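Local atomic coordinates of ForH (Streptomyces kaniharaensis, PDB entry 6NKO), a protein that probably acts in the biosynthesis of the pyrazolopyrimidine nucleoside formycin A and resembles the IMP cyclohydrolase portion of the purine enzyme PurH. Residues Met21-Ala26 with Leu43-Ala48; Leu36-Leu41 with Ala60-Glu65; Tyr120-Pro125 with Ala206-Ala211; Asp29-Glu34 with Leu159-Asp164. One frame throughout, in Å; residues are numbered along the deposited sequence.

Contact 1 (Met21-Ala26 with Leu43-Ala48); sequences MLAVLA and LGWRVA
Met21 and Trp45 meet near the N-terminal ends of two neighbouring strands of the central parallel sheet. Strands 22-26 and 46-48 are the two strands of a beta-alpha-beta unit, joined through helix 33-42, and their directions differ by 21°. Four backbone hydrogen bonds make the parallel pairing. Arg46 gives its N-H to Met21 O and receives Ala23 N on its own O; Ala48 does the same with Ala23 O and Leu25 N, the last bond being 2.7 Å from Leu25 N to Ala48 O. The bridged residues add CA-H...O contacts, with Leu22 CA 3.2 Å from Arg46 O.

The aromatic contact lies beside the first of these bonds, where Met21 faces Trp45. Met21 CB sits 3.6 Å from the centroid of the five-membered ring of Trp45, almost on its normal, a CH-pi contact; SD follows obliquely at 4.8 Å from the same centroid, a Met-aromatic pair. Ala23 is small enough to bring its CB to the ring edge, 3.8 Å from Trp45 CE3. A chi1 of -78° sets Trp45 CG opposite the carbonyl carbon and turns the indole toward Met21 and Ala23, and its NE1 bonds to Gly177 O.

Apolar contacts fill the rest. Leu25 CD2 touches Val47 CG1 at 3.7 Å on the face covered by helix 33-42. On the other face of the sheet Leu22 CD1 lies 3.9 Å from Arg46 CB and over one face of the guanidinium.

Backbone polarity is thus spent inside the sheet, so a largely apolar, buried seam can form, with the one charged side chain, the partly exposed Arg46, answered by Glu65.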
loop_
_atom_site.group_PDB
_atom_site.type_symbol
_atom_site.label_atom_id
_atom_site.label_comp_id
_atom_site.label_asym_id
_atom_site.label_seq_id
_atom_site.Cartn_x
_atom_site.Cartn_y
_atom_site.Cartn_z
ATOM N N MET A 21 8.424 3.641 13.741
ATOM C CA MET A 21 7.389 3.608 12.705
ATOM C C MET A 21 7.903 3.365 11.284
ATOM O O MET A 21 9.050 3.658 10.931
ATOM C CB MET A 21 6.556 4.891 12.697
ATOM C CG MET A 21 5.445 4.860 13.715
ATOM S SD MET A 21 5.965 5.626 15.249
ATOM C CE MET A 21 5.371 4.407 16.416
ATOM N N LEU A 22 6.975 2.872 10.449
ATOM C CA LEU A 22 7.250 2.411 9.087
ATOM C C LEU A 22 5.999 2.490 8.213
ATOM O O LEU A 22 4.942 1.978 8.594
ATOM C CB LEU A 22 7.786 0.977 9.110
ATOM C CG LEU A 22 7.978 0.236 7.785
ATOM C CD1 LEU A 22 8.869 1.032 6.850
ATOM C CD2 LEU A 22 8.570 -1.150 8.015
ATOM N N ALA A 23 6.138 3.098 7.030
ATOM C CA ALA A 23 5.090 3.180 6.017
ATOM C C ALA A 23 5.558 2.524 4.724
ATOM O O ALA A 23 6.745 2.579 4.392
ATOM C CB ALA A 23 4.700 4.630 5.727
ATOM N N VAL A 24 4.622 1.920 3.989
ATOM C CA VAL A 24 4.893 1.307 2.690
ATOM C C VAL A 24 4.069 2.042 1.642
ATOM O O VAL A 24 2.834 2.056 1.714
ATOM C CB VAL A 24 4.575 -0.197 2.684
ATOM C CG1 VAL A 24 4.842 -0.798 1.304
ATOM C CG2 VAL A 24 5.387 -0.919 3.747
ATOM N N LEU A 25 4.747 2.637 0.663
ATOM C CA LEU A 25 4.110 3.434 -0.382
ATOM C C LEU A 25 4.184 2.658 -1.694
ATOM O O LEU A 25 5.253 2.569 -2.306
ATOM C CB LEU A 25 4.784 4.800 -0.512
ATOM C CG LEU A 25 4.240 5.977 0.304
ATOM C CD1 LEU A 25 3.829 5.566 1.711
ATOM C CD2 LEU A 25 5.267 7.098 0.357
ATOM N N ALA A 26 3.048 2.102 -2.124
ATOM C CA ALA A 26 2.967 1.304 -3.351
ATOM C C ALA A 26 1.849 1.865 -4.231
ATOM O O ALA A 26 0.822 1.219 -4.440
ATOM C CB ALA A 26 2.733 -0.172 -3.032
ATOM N N LEU A 43 8.546 13.426 10.436
ATOM C CA LEU A 43 8.043 12.920 11.705
ATOM C C LEU A 43 8.875 11.767 12.252
ATOM O O LEU A 43 8.517 11.207 13.294
ATOM C CB LEU A 43 6.586 12.478 11.550
ATOM C CG LEU A 43 5.552 13.592 11.384
ATOM C CD1 LEU A 43 4.163 13.005 11.179
ATOM C CD2 LEU A 43 5.572 14.526 12.584
ATOM N N GLY A 44 9.968 11.403 11.585
ATOM C CA GLY A 44 10.809 10.312 12.021
ATOM C C GLY A 44 10.413 8.950 11.497
ATOM O O GLY A 44 11.106 7.966 11.792
ATOM N N TRP A 45 9.326 8.860 10.735
ATOM C CA TRP A 45 8.904 7.585 10.175
ATOM C C TRP A 45 9.952 7.049 9.208
ATOM O O TRP A 45 10.738 7.801 8.623
ATOM C CB TRP A 45 7.571 7.732 9.441
ATOM C CG TRP A 45 6.362 7.792 10.319
ATOM C CD1 TRP A 45 6.174 8.593 11.407
ATOM C CD2 TRP A 45 5.159 7.030 10.168
ATOM N NE1 TRP A 45 4.931 8.371 11.947
ATOM C CE2 TRP A 45 4.288 7.415 11.205
ATOM C CE3 TRP A 45 4.735 6.054 9.258
ATOM C CZ2 TRP A 45 3.020 6.858 11.360
ATOM C CZ3 TRP A 45 3.474 5.504 9.413
ATOM C CH2 TRP A 45 2.632 5.908 10.456
ATOM N N ARG A 46 9.959 5.733 9.043
ATOM C CA ARG A 46 10.662 5.109 7.935
ATOM C C ARG A 46 9.675 4.937 6.791
ATOM O O ARG A 46 8.558 4.455 6.996
ATOM C CB ARG A 46 11.258 3.764 8.347
ATOM C CG ARG A 46 12.511 3.888 9.199
ATOM C CD ARG A 46 13.053 2.524 9.571
ATOM N NE ARG A 46 12.974 1.583 8.457
ATOM C CZ ARG A 46 12.620 0.309 8.579
ATOM N NH1 ARG A 46 12.307 -0.182 9.771
ATOM N NH2 ARG A 46 12.578 -0.476 7.511
ATOM N N VAL A 47 10.076 5.357 5.597
ATOM C CA VAL A 47 9.207 5.342 4.428
ATOM C C VAL A 47 9.844 4.439 3.383
ATOM O O VAL A 47 10.962 4.703 2.923
ATOM C CB VAL A 47 8.971 6.755 3.875
ATOM C CG1 VAL A 47 8.155 6.697 2.590
ATOM C CG2 VAL A 47 8.274 7.616 4.920
ATOM N N ALA A 48 9.137 3.374 3.018
ATOM C CA ALA A 48 9.593 2.419 2.021
ATOM C C ALA A 48 8.599 2.381 0.870
ATOM O O ALA A 48 7.386 2.478 1.083
ATOM C CB ALA A 48 9.761 1.025 2.628
#

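Contact 2 (Leu36-Leu41 with Ala60-Glu65); sequences LAAGLL and AGHEVE
Leu41 and Glu63 reach toward each other from opposite directions, and the two branches of the leucine divide the meeting between them. Leu41 CD1 stands 3.6 Å from Glu63 OE2, while CD2 lies 3.8 Å from Glu63 CG. The glutamate can meet both methyl groups because its chain bends at chi2 (-81°), so that aliphatic carbon as well as carboxylate takes part. CD1 also touches His62 CB at 3.7 Å and comes within 4.1 Å of Val64 CG1, the buried residue of the loop.

One helical turn earlier, Ala38 meets the imidazole mainly through its CB, which approaches obliquely, 3.4 Å from His62 NE2; a residue this small lets the ring come close to the helix. These are van der Waals contacts, and no hydrogen bond joins the two segments. ND1 of the same ring makes a weak hydrogen bond to Leu57 O.

The bend that offers both His62 and Glu63 to the helix is an inverse gamma turn centred on Glu63, with a weak bond from Val64 N to His62 O. Just before it, Gly61 ends helix 51-59 in a Schellman motif, where positive phi suits glycine. Helix 33-42 is thereby flanked by the loop leading from helix 51-59 into strand 65-66, and Leu41 and Val64 both rest on Val47 of strand 46-49.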
loop_
_atom_site.group_PDB
_atom_site.type_symbol
_atom_site.label_atom_id
_atom_site.label_comp_id
_atom_site.label_asym_id
_atom_site.label_seq_id
_atom_site.Cartn_x
_atom_site.Cartn_y
_atom_site.Cartn_z
ATOM N N LEU A 36 3.111 13.501 1.330
ATOM C CA LEU A 36 2.903 12.470 2.338
ATOM C C LEU A 36 4.224 11.822 2.738
ATOM O O LEU A 36 4.543 11.732 3.928
ATOM C CB LEU A 36 1.918 11.419 1.821
ATOM C CG LEU A 36 1.628 10.236 2.748
ATOM C CD1 LEU A 36 0.892 10.696 3.998
ATOM C CD2 LEU A 36 0.836 9.158 2.022
ATOM N N ALA A 37 5.011 11.379 1.753
ATOM C CA ALA A 37 6.303 10.766 2.044
ATOM C C ALA A 37 7.211 11.729 2.799
ATOM O O ALA A 37 7.850 11.353 3.788
ATOM C CB ALA A 37 6.970 10.306 0.749
ATOM N N ALA A 38 7.279 12.982 2.344
ATOM C CA ALA A 38 8.096 13.973 3.037
ATOM C C ALA A 38 7.549 14.260 4.429
ATOM O O ALA A 38 8.312 14.346 5.397
ATOM C CB ALA A 38 8.178 15.259 2.216
ATOM N N GLY A 39 6.226 14.398 4.551
ATOM C CA GLY A 39 5.637 14.669 5.852
ATOM C C GLY A 39 5.899 13.564 6.858
ATOM O O GLY A 39 6.092 13.826 8.048
ATOM N N LEU A 40 5.913 12.311 6.395
ATOM C CA LEU A 40 6.196 11.201 7.299
ATOM C C LEU A 40 7.672 11.158 7.672
ATOM O O LEU A 40 8.019 10.827 8.812
ATOM C CB LEU A 40 5.758 9.881 6.664
ATOM C CG LEU A 40 4.267 9.733 6.348
ATOM C CD1 LEU A 40 4.043 8.582 5.381
ATOM C CD2 LEU A 40 3.447 9.543 7.616
ATOM N N LEU A 41 8.555 11.498 6.731
ATOM C CA LEU A 41 9.988 11.463 7.012
ATOM C C LEU A 41 10.377 12.510 8.050
ATOM O O LEU A 41 11.222 12.247 8.914
ATOM C CB LEU A 41 10.781 11.657 5.722
ATOM C CG LEU A 41 10.784 10.467 4.758
ATOM C CD1 LEU A 41 11.311 10.884 3.393
ATOM C CD2 LEU A 41 11.594 9.308 5.322
ATOM N N ALA A 60 13.723 13.344 -5.988
ATOM C CA ALA A 60 13.326 14.546 -5.268
ATOM C C ALA A 60 14.091 14.727 -3.963
ATOM O O ALA A 60 13.814 15.679 -3.227
ATOM C CB ALA A 60 11.820 14.519 -4.986
ATOM N N GLY A 61 15.025 13.833 -3.646
ATOM C CA GLY A 61 15.871 14.015 -2.481
ATOM C C GLY A 61 15.264 13.607 -1.159
ATOM O O GLY A 61 15.572 14.222 -0.130
ATOM N N HIS A 62 14.429 12.575 -1.146
ATOM C CA HIS A 62 13.852 12.066 0.088
ATOM C C HIS A 62 14.475 10.713 0.404
ATOM O O HIS A 62 14.728 9.908 -0.502
ATOM C CB HIS A 62 12.327 11.939 -0.040
ATOM C CG HIS A 62 11.620 13.243 -0.253
ATOM N ND1 HIS A 62 11.154 13.644 -1.487
ATOM C CD2 HIS A 62 11.294 14.233 0.613
ATOM C CE1 HIS A 62 10.567 14.823 -1.373
ATOM N NE2 HIS A 62 10.639 15.203 -0.109
ATOM N N GLU A 63 14.752 10.488 1.689
ATOM C CA GLU A 63 15.444 9.286 2.152
ATOM C C GLU A 63 14.462 8.116 2.283
ATOM O O GLU A 63 14.269 7.531 3.352
ATOM C CB GLU A 63 16.169 9.573 3.469
ATOM C CG GLU A 63 15.251 10.018 4.643
ATOM C CD GLU A 63 14.884 11.500 4.606
ATOM O OE1 GLU A 63 14.781 12.132 5.684
ATOM O OE2 GLU A 63 14.703 12.036 3.492
ATOM N N VAL A 64 13.847 7.781 1.172
ATOM C CA VAL A 64 12.922 6.657 1.120
ATOM C C VAL A 64 13.722 5.389 0.871
ATOM O O VAL A 64 14.767 5.396 0.211
ATOM C CB VAL A 64 11.829 6.868 0.048
ATOM C CG1 VAL A 64 10.957 8.057 0.423
ATOM C CG2 VAL A 64 12.445 7.068 -1.335
ATOM N N GLU A 65 13.236 4.290 1.425
ATOM C CA GLU A 65 13.900 3.007 1.297
ATOM C C GLU A 65 13.193 2.176 0.236
ATOM O O GLU A 65 12.015 2.382 -0.056
ATOM C CB GLU A 65 13.924 2.269 2.640
ATOM C CG GLU A 65 14.765 2.974 3.701
ATOM C CD GLU A 65 14.471 2.497 5.113
ATOM O OE1 GLU A 65 14.961 1.416 5.494
ATOM O OE2 GLU A 65 13.756 3.209 5.849
#

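Contact 3 (Tyr120-Pro125 with Ala206-Ala211); sequences YLLPEP and AELFGA
Leu208 pushes both of its methyl groups into the loop beside its helix. CD2 lies 3.4 Å from Pro123 O and 3.7 Å from Pro125 N, against the backbone that links the two prolines, while CD1 meets Leu122 CB at 4.0 Å. A branched leucine suits the place, since its two methyls can spread over peptide atoms and side chains together. Pro125 CB touches Ala211 CB at 3.9 Å, and Pro125 CG lies 3.8 Å from Glu207 CD, so that the compact pyrrolidine ring fits between residues one turn apart on the helix. Ala211 is short enough to admit the ring, and Glu207, with CG opposite its backbone N (chi1 -150°) and the chain extended beyond, carries its carboxylate to Pro125 CG.

That spacing is fixed by the helix: Ala211 N bonds to Glu207 O at 2.9 Å. Residues 206-211 belong to the last turns of the long C-terminal helix 184-212, and the loop 120-125, which follows strand 114-117 of the MGS-like domain, runs extended beside them. Two prolines, which have no N-H to give, fit an extended path held by contact rather than by hydrogen bonds across it.

Farther out, Leu122 also packs on Tyr201 and Val205, earlier in the same helix. Phe134, from the long loop before helix 141-151, touches both Pro123 and Leu208 and makes an edge-to-face pair with Phe209.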
loop_
_atom_site.group_PDB
_atom_site.type_symbol
_atom_site.label_atom_id
_atom_site.label_comp_id
_atom_site.label_asym_id
_atom_site.label_seq_id
_atom_site.Cartn_x
_atom_site.Cartn_y
_atom_site.Cartn_z
ATOM N N TYR A 120 -3.165 1.734 -11.562
ATOM C CA TYR A 120 -3.071 2.409 -12.847
ATOM C C TYR A 120 -4.452 2.546 -13.482
ATOM O O TYR A 120 -5.399 1.832 -13.138
ATOM C CB TYR A 120 -2.143 1.641 -13.787
ATOM C CG TYR A 120 -0.680 1.753 -13.435
ATOM C CD1 TYR A 120 -0.005 2.958 -13.571
ATOM C CD2 TYR A 120 0.028 0.653 -12.964
ATOM C CE1 TYR A 120 1.334 3.068 -13.249
ATOM C CE2 TYR A 120 1.367 0.754 -12.639
ATOM C CZ TYR A 120 2.015 1.963 -12.784
ATOM O OH TYR A 120 3.349 2.074 -12.464
ATOM N N LEU A 121 -4.554 3.478 -14.425
ATOM C CA LEU A 121 -5.805 3.688 -15.142
ATOM C C LEU A 121 -6.075 2.519 -16.081
ATOM O O LEU A 121 -5.185 2.082 -16.817
ATOM C CB LEU A 121 -5.749 4.994 -15.932
ATOM C CG LEU A 121 -5.704 6.290 -15.121
ATOM C CD1 LEU A 121 -5.416 7.470 -16.034
ATOM C CD2 LEU A 121 -7.004 6.500 -14.359
ATOM N N LEU A 122 -7.308 2.016 -16.060
ATOM C CA LEU A 122 -7.595 0.909 -16.956
ATOM C C LEU A 122 -8.365 1.390 -18.180
ATOM O O LEU A 122 -9.153 2.338 -18.097
ATOM C CB LEU A 122 -8.409 -0.174 -16.241
ATOM C CG LEU A 122 -7.742 -0.838 -15.036
ATOM C CD1 LEU A 122 -8.799 -1.299 -14.050
ATOM C CD2 LEU A 122 -6.855 -1.997 -15.469
ATOM N N PRO A 123 -8.156 0.751 -19.335
ATOM C CA PRO A 123 -8.890 1.151 -20.543
ATOM C C PRO A 123 -10.352 0.736 -20.500
ATOM O O PRO A 123 -10.802 0.103 -19.539
ATOM C CB PRO A 123 -8.135 0.430 -21.665
ATOM C CG PRO A 123 -7.549 -0.770 -21.000
ATOM C CD PRO A 123 -7.192 -0.331 -19.605
ATOM N N GLU A 124 -11.104 1.085 -21.548
ATOM C CA GLU A 124 -12.528 0.797 -21.584
ATOM C C GLU A 124 -12.788 -0.602 -22.138
ATOM O O GLU A 124 -11.988 -1.126 -22.920
ATOM C CB GLU A 124 -13.254 1.832 -22.439
ATOM C CG GLU A 124 -13.278 3.250 -21.859
ATOM C CD GLU A 124 -13.659 3.310 -20.383
ATOM O OE1 GLU A 124 -12.837 2.946 -19.514
ATOM O OE2 GLU A 124 -14.796 3.733 -20.092
ATOM N N PRO A 125 -13.890 -1.233 -21.730
ATOM C CA PRO A 125 -14.248 -2.553 -22.270
ATOM C C PRO A 125 -14.808 -2.433 -23.678
ATOM O O PRO A 125 -15.951 -2.012 -23.879
ATOM C CB PRO A 125 -15.302 -3.058 -21.274
ATOM C CG PRO A 125 -15.901 -1.823 -20.700
ATOM C CD PRO A 125 -14.797 -0.806 -20.650
ATOM N N ALA A 206 -12.706 -7.470 -14.282
ATOM C CA ALA A 206 -13.546 -8.557 -14.774
ATOM C C ALA A 206 -14.267 -8.158 -16.055
ATOM O O ALA A 206 -14.401 -8.966 -16.981
ATOM C CB ALA A 206 -14.554 -8.974 -13.701
ATOM N N GLU A 207 -14.734 -6.909 -16.128
ATOM C CA GLU A 207 -15.386 -6.429 -17.342
ATOM C C GLU A 207 -14.433 -6.427 -18.529
ATOM O O GLU A 207 -14.854 -6.676 -19.664
ATOM C CB GLU A 207 -15.948 -5.028 -17.111
ATOM C CG GLU A 207 -17.179 -4.709 -17.932
ATOM C CD GLU A 207 -17.663 -3.289 -17.717
ATOM O OE1 GLU A 207 -16.913 -2.488 -17.117
ATOM O OE2 GLU A 207 -18.795 -2.976 -18.144
ATOM N N LEU A 208 -13.149 -6.146 -18.293
ATOM C CA LEU A 208 -12.183 -6.165 -19.387
ATOM C C LEU A 208 -11.925 -7.589 -19.865
ATOM O O LEU A 208 -11.815 -7.832 -21.072
ATOM C CB LEU A 208 -10.882 -5.491 -18.951
ATOM C CG LEU A 208 -11.015 -4.042 -18.467
ATOM C CD1 LEU A 208 -9.661 -3.454 -18.105
ATOM C CD2 LEU A 208 -11.709 -3.179 -19.511
ATOM N N PHE A 209 -11.833 -8.543 -18.935
ATOM C CA PHE A 209 -11.668 -9.940 -19.326
ATOM C C PHE A 209 -12.890 -10.442 -20.084
ATOM O O PHE A 209 -12.761 -11.189 -21.061
ATOM C CB PHE A 209 -11.404 -10.806 -18.094
ATOM C CG PHE A 209 -9.963 -10.840 -17.672
ATOM C CD1 PHE A 209 -9.000 -11.408 -18.488
ATOM C CD2 PHE A 209 -9.570 -10.302 -16.456
ATOM C CE1 PHE A 209 -7.671 -11.441 -18.103
ATOM C CE2 PHE A 209 -8.242 -10.332 -16.065
ATOM C CZ PHE A 209 -7.292 -10.902 -16.889
ATOM N N GLY A 210 -14.087 -10.039 -19.649
ATOM C CA GLY A 210 -15.292 -10.422 -20.368
ATOM C C GLY A 210 -15.345 -9.844 -21.770
ATOM O O GLY A 210 -15.695 -10.541 -22.726
ATOM N N ALA A 211 -14.999 -8.560 -21.912
ATOM C CA ALA A 211 -14.926 -7.946 -23.232
ATOM C C ALA A 211 -13.806 -8.535 -24.079
ATOM O O ALA A 211 -13.883 -8.481 -25.311
ATOM C CB ALA A 211 -14.739 -6.433 -23.101
#

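Contact 4 (Asp29-Glu34 with Leu159-Asp164); sequences DKRNIE and LSDPDD
An Asx turn overlapping a type II beta turn carries Arg31 and Asn32 up to Pro162 and Asp163. The two loops follow strands 22-26 and 157-159, so they meet at the carboxyl ends of strands in the parallel sheet, the edge where alpha/beta folds commonly place their binding sites.

Asp29 builds the first turn by accepting Arg31 N on OD1. The second runs from Lys30 to Ile33 and is closed by the bond from Ile33 N to Lys30 O; Asn32 fills its third position with positive phi (68°), a conformation that asparagine tolerates well.

Pro162 lies at the middle of the contact. Its CB packs 3.3 Å from Arg31 O and also sits over one face of the guanidinium, 4.1 Å from Arg31 CZ. Its CG lies 3.6 Å from Asp29 OD2. The proline carbonyl is used too: Asn32 ND2 donates to Pro162 O at 2.9 Å, with the oxygen in the plane of the amide but the donor 52° above the carbonyl plane.

Arg31 bends at chi3, bringing its guanidinium edge to Asp163. Guanidinium and carboxylate are not coplanar but turned 48° apart. Asp161 OD1 adds opposite charge nearby, without an N-H pointing at it, while its OD2 pairs with Lys193. The salt bridge rests on one carboxylate oxygen: Asp163 OD1 takes NH1 of Arg31 at 2.9 Å and a weaker bond from NH2 of Arg31 at 3.3 Å.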
loop_
_atom_site.group_PDB
_atom_site.type_symbol
_atom_site.label_atom_id
_atom_site.label_comp_id
_atom_site.label_asym_id
_atom_site.label_seq_id
_atom_site.Cartn_x
_atom_site.Cartn_y
_atom_site.Cartn_z
ATOM N N ASP A 29 -0.895 5.896 -8.997
ATOM C CA ASP A 29 -1.276 7.300 -9.078
ATOM C C ASP A 29 -0.413 8.078 -8.090
ATOM O O ASP A 29 -0.578 7.939 -6.874
ATOM C CB ASP A 29 -2.765 7.455 -8.773
ATOM C CG ASP A 29 -3.225 8.902 -8.784
ATOM O OD1 ASP A 29 -2.457 9.781 -9.226
ATOM O OD2 ASP A 29 -4.367 9.158 -8.351
ATOM N N LYS A 30 0.504 8.893 -8.605
ATOM C CA LYS A 30 1.495 9.564 -7.772
ATOM C C LYS A 30 1.005 10.877 -7.178
ATOM O O LYS A 30 1.785 11.562 -6.509
ATOM C CB LYS A 30 2.773 9.824 -8.577
ATOM C CG LYS A 30 3.130 8.718 -9.546
ATOM C CD LYS A 30 4.029 7.687 -8.894
ATOM C CE LYS A 30 3.938 6.355 -9.615
ATOM N NZ LYS A 30 5.166 5.547 -9.415
ATOM N N ARG A 31 -0.255 11.247 -7.398
ATOM C CA ARG A 31 -0.739 12.535 -6.917
ATOM C C ARG A 31 -0.698 12.584 -5.395
ATOM O O ARG A 31 -1.180 11.670 -4.718
ATOM C CB ARG A 31 -2.160 12.789 -7.423
ATOM C CG ARG A 31 -2.892 13.905 -6.691
ATOM C CD ARG A 31 -4.024 14.476 -7.535
ATOM N NE ARG A 31 -5.254 13.704 -7.388
ATOM C CZ ARG A 31 -6.090 13.811 -6.358
ATOM N NH1 ARG A 31 -5.835 14.666 -5.377
ATOM N NH2 ARG A 31 -7.182 13.061 -6.309
ATOM N N ASN A 32 -0.098 13.653 -4.864
ATOM C CA ASN A 32 0.042 13.937 -3.436
ATOM C C ASN A 32 0.979 12.975 -2.715
ATOM O O ASN A 32 1.034 12.994 -1.478
ATOM C CB ASN A 32 -1.311 13.938 -2.713
ATOM C CG ASN A 32 -2.250 14.999 -3.234
ATOM O OD1 ASN A 32 -1.836 15.922 -3.935
ATOM N ND2 ASN A 32 -3.529 14.877 -2.893
ATOM N N ILE A 33 1.725 12.137 -3.441
ATOM C CA ILE A 33 2.559 11.146 -2.765
ATOM C C ILE A 33 3.788 11.793 -2.136
ATOM O O ILE A 33 4.320 11.286 -1.140
ATOM C CB ILE A 33 2.950 10.012 -3.734
ATOM C CG1 ILE A 33 3.275 8.737 -2.952
ATOM C CG2 ILE A 33 4.141 10.411 -4.600
ATOM C CD1 ILE A 33 2.226 8.358 -1.926
ATOM N N GLU A 34 4.255 12.917 -2.683
ATOM C CA GLU A 34 5.456 13.557 -2.155
ATOM C C GLU A 34 5.185 14.308 -0.852
ATOM O O GLU A 34 5.985 14.193 0.085
ATOM C CB GLU A 34 6.077 14.498 -3.191
ATOM C CG GLU A 34 7.431 15.050 -2.766
ATOM C CD GLU A 34 8.075 15.924 -3.823
ATOM O OE1 GLU A 34 7.528 16.010 -4.942
ATOM O OE2 GLU A 34 9.133 16.525 -3.534
ATOM N N LEU A 159 -4.523 3.511 3.239
ATOM C CA LEU A 159 -4.756 4.681 2.406
ATOM C C LEU A 159 -4.742 4.287 0.936
ATOM O O LEU A 159 -3.892 3.499 0.510
ATOM C CB LEU A 159 -3.704 5.761 2.660
ATOM C CG LEU A 159 -3.870 6.570 3.947
ATOM C CD1 LEU A 159 -2.552 7.235 4.340
ATOM C CD2 LEU A 159 -4.988 7.605 3.819
ATOM N N SER A 160 -5.669 4.855 0.164
ATOM C CA SER A 160 -5.746 4.607 -1.271
ATOM C C SER A 160 -6.003 5.904 -2.025
ATOM O O SER A 160 -5.242 6.266 -2.928
ATOM C CB SER A 160 -6.846 3.588 -1.590
ATOM O OG SER A 160 -6.765 3.149 -2.939
ATOM N N ASP A 161 -7.071 6.599 -1.659
ATOM C CA ASP A 161 -7.454 7.843 -2.317
ATOM C C ASP A 161 -6.484 8.960 -1.953
ATOM O O ASP A 161 -6.351 9.292 -0.767
ATOM C CB ASP A 161 -8.881 8.220 -1.914
ATOM C CG ASP A 161 -9.441 9.374 -2.730
ATOM O OD1 ASP A 161 -8.776 9.821 -3.685
ATOM O OD2 ASP A 161 -10.561 9.830 -2.416
ATOM N N PRO A 162 -5.795 9.569 -2.924
ATOM C CA PRO A 162 -4.879 10.678 -2.604
ATOM C C PRO A 162 -5.552 11.877 -1.944
ATOM O O PRO A 162 -4.841 12.770 -1.466
ATOM C CB PRO A 162 -4.293 11.056 -3.971
ATOM C CG PRO A 162 -4.447 9.819 -4.805
ATOM C CD PRO A 162 -5.720 9.172 -4.340
ATOM N N ASP A 163 -6.883 11.931 -1.901
ATOM C CA ASP A 163 -7.573 13.003 -1.197
ATOM C C ASP A 163 -7.639 12.775 0.307
ATOM O O ASP A 163 -8.055 13.680 1.039
ATOM C CB ASP A 163 -8.989 13.175 -1.754
ATOM C CG ASP A 163 -8.997 13.764 -3.151
ATOM O OD1 ASP A 163 -8.083 14.556 -3.470
ATOM O OD2 ASP A 163 -9.913 13.434 -3.932
ATOM N N ASP A 164 -7.241 11.597 0.783
ATOM C CA ASP A 164 -7.201 11.298 2.208
ATOM C C ASP A 164 -5.822 11.508 2.817
ATOM O O ASP A 164 -5.674 11.379 4.036
ATOM C CB ASP A 164 -7.651 9.852 2.459
ATOM C CG ASP A 164 -9.079 9.597 2.014
ATOM O OD1 ASP A 164 -9.930 10.493 2.188
ATOM O OD2 ASP A 164 -9.352 8.495 1.493
#

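In the fold
From the N terminus, contact 1 opens first, followed by contact 4 in the loop 29-34 and contact 2 on helix 33-42. Contact 1 closes at residues 43-48, completing the first beta-alpha-beta unit, and contact 2 then closes at 60-65, bringing in the approach to the edge strand 65-66. Contact 1 crosses both contacts 2 and 4, whereas contact 2 falls wholly within the span of contact 4. Contact 3 opens at 120-125, before contact 4 closes at 159-164, so these two cross as well. Contact 3 closes last, at 206-211, tying the far end of helix 184-212 to the domain, about 32 Å from contact 1 between centres; contact 4 joins the first strand's loop to that of the last.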